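Side-chain contact in shikimate dehydrogenase (NADP(+)) (Thermus thermophilus, PDB 2D5C), which catalyses the reversible NADPH-linked reduction of 3-dehydroshikimate to shikimate, a step of the chorismate pathway toward the aromatic amino acids: residues T179-G182 with S187-P190. Sequence-based numbering, arbitrary orientation.
Sequences TRVG and SASP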
ATOM      1  N   THR A 179      -4.399   4.250  29.475  1.00 27.29           N
ATOM      2  CA  THR A 179      -3.380   5.137  30.031  1.00 29.75           C
ATOM      3  C   THR A 179      -2.151   4.249  30.165  1.00 30.52           C
ATOM      4  O   THR A 179      -2.229   3.038  29.958  1.00 29.39           O
ATOM      5  CB  THR A 179      -3.720   5.648  31.457  1.00 27.03           C
ATOM      6  OG1 THR A 179      -3.548   4.582  32.404  1.00 24.89           O
ATOM      7  CG2 THR A 179      -5.144   6.174  31.530  1.00 25.03           C
ATOM      8  N   ARG A 180      -1.010   4.830  30.503  1.00 27.60           N
ATOM      9  CA  ARG A 180       0.160   3.984  30.691  1.00 30.74           C
ATOM     10  C   ARG A 180       0.353   3.669  32.177  1.00 28.74           C
ATOM     11  O   ARG A 180       1.381   3.113  32.572  1.00 28.75           O
ATOM     12  CB  ARG A 180       1.409   4.640  30.108  1.00 30.44           C
ATOM     13  CG  ARG A 180       1.377   4.693  28.589  1.00 43.04           C
ATOM     14  CD  ARG A 180       2.774   4.844  28.022  1.00 51.79           C
ATOM     15  NE  ARG A 180       3.406   6.091  28.440  1.00 58.19           N
ATOM     16  CZ  ARG A 180       4.679   6.190  28.805  1.00 63.46           C
ATOM     17  NH1 ARG A 180       5.456   5.113  28.806  1.00 62.36           N
ATOM     18  NH2 ARG A 180       5.176   7.367  29.168  1.00 68.48           N
ATOM     19  N   VAL A 181      -0.634   4.026  33.003  1.00 27.61           N
ATOM     20  CA  VAL A 181      -0.548   3.740  34.432  1.00 25.93           C
ATOM     21  C   VAL A 181      -0.599   2.227  34.575  1.00 28.08           C
ATOM     22  O   VAL A 181      -1.487   1.564  34.036  1.00 26.84           O
ATOM     23  CB  VAL A 181      -1.717   4.360  35.246  1.00 27.59           C
ATOM     24  CG1 VAL A 181      -1.591   3.967  36.725  1.00 23.16           C
ATOM     25  CG2 VAL A 181      -1.693   5.872  35.129  1.00 26.48           C
ATOM     26  N   GLY A 182       0.374   1.674  35.286  1.00 26.33           N
ATOM     27  CA  GLY A 182       0.403   0.238  35.462  1.00 23.88           C
ATOM     28  C   GLY A 182       1.512  -0.416  34.670  1.00 27.37           C
ATOM     29  O   GLY A 182       1.895  -1.555  34.950  1.00 28.80           O
ATOM     30  N   SER A 187       2.193  -2.025  41.379  1.00 22.84           N
ATOM     31  CA  SER A 187       1.601  -1.274  42.481  1.00 25.00           C
ATOM     32  C   SER A 187       0.691  -0.140  42.030  1.00 22.02           C
ATOM     33  O   SER A 187       0.006   0.474  42.846  1.00 25.25           O
ATOM     34  CB  SER A 187       2.700  -0.673  43.374  1.00 31.37           C
ATOM     35  OG  SER A 187       3.062   0.635  42.941  1.00 32.08           O
ATOM     36  N   ALA A 188       0.673   0.127  40.732  1.00 25.04           N
ATOM     37  CA  ALA A 188      -0.103   1.238  40.225  1.00 24.68           C
ATOM     38  C   ALA A 188      -1.283   0.873  39.345  1.00 22.35           C
ATOM     39  O   ALA A 188      -1.214  -0.033  38.518  1.00 21.13           O
ATOM     40  CB  ALA A 188       0.821   2.192  39.467  1.00 24.17           C
ATOM     41  N   SER A 189      -2.358   1.617  39.545  1.00 23.30           N
ATOM     42  CA  SER A 189      -3.583   1.443  38.774  1.00 22.71           C
ATOM     43  C   SER A 189      -4.169   2.829  38.535  1.00 22.86           C
ATOM     44  O   SER A 189      -4.135   3.694  39.417  1.00 22.18           O
ATOM     45  CB  SER A 189      -4.583   0.577  39.553  1.00 24.01           C
ATOM     46  OG  SER A 189      -5.881   0.656  38.976  1.00 21.82           O
ATOM     47  N   PRO A 190      -4.734   3.055  37.338  1.00 20.80           N
ATOM     48  CA  PRO A 190      -5.322   4.354  36.996  1.00 23.76           C
ATOM     49  C   PRO A 190      -6.610   4.669  37.734  1.00 29.25           C
ATOM     50  O   PRO A 190      -7.057   5.824  37.764  1.00 28.25           O
ATOM     51  CB  PRO A 190      -5.537   4.241  35.485  1.00 21.37           C
ATOM     52  CG  PRO A 190      -5.875   2.761  35.328  1.00 21.11           C
ATOM     53  CD  PRO A 190      -4.832   2.110  36.212  1.00 22.75           C
TER
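V181 lies against P190 where the long loop between strands 174-177 and 201-204 of the NADP-binding Rossmann domain doubles back on itself. In the apolar contact V181 CG1, anti to the backbone N (chi1 178°), makes the closest approach: it stands on the flat face of the S189-P190 peptide, 3.3 Å from P190 N. V181 CG1 is also 3.8 Å from P190 CD, while V181 CB packs on P190 CB at 3.8 Å. The methyl of A188 meets the same branch more loosely, with V181 CG1 4.1 Å from A188 CB. Around the ring, P190 also touches L122 of strand 119-122 and F214 of helix 213-220, so the returning loop is packed onto the body of the domain.

The polar contacts lie within 179-182 and just before it. A chi1 of 73° tucks T179 OG1 over its own main chain and swings it forward to accept V181 N at 3.0 Å, closing an ST turn; it also hydrogen-bonds N177 OD1. Across the contact T179 OG1 lies closest to the proline ring, 3.7 Å from P190 CB. A valine in place of T179 has no hydroxyl, and would probably leave V181 N without its acceptor and N177 OD1 without its hydroxyl partner. At its nearest atoms the T179 side chain is about 4 Å from G123 of the NADP(+) site, which puts the turn at the C-terminal ends of the strands, where the cofactor binds.

The backbones themselves approach at G182, whose backbone angles (phi 108°) would drive a beta carbon into the preceding carbonyl oxygen and so require glycine. There they make a bent CA-H...O contact, G182 CA to A188 O at 3.5 Å.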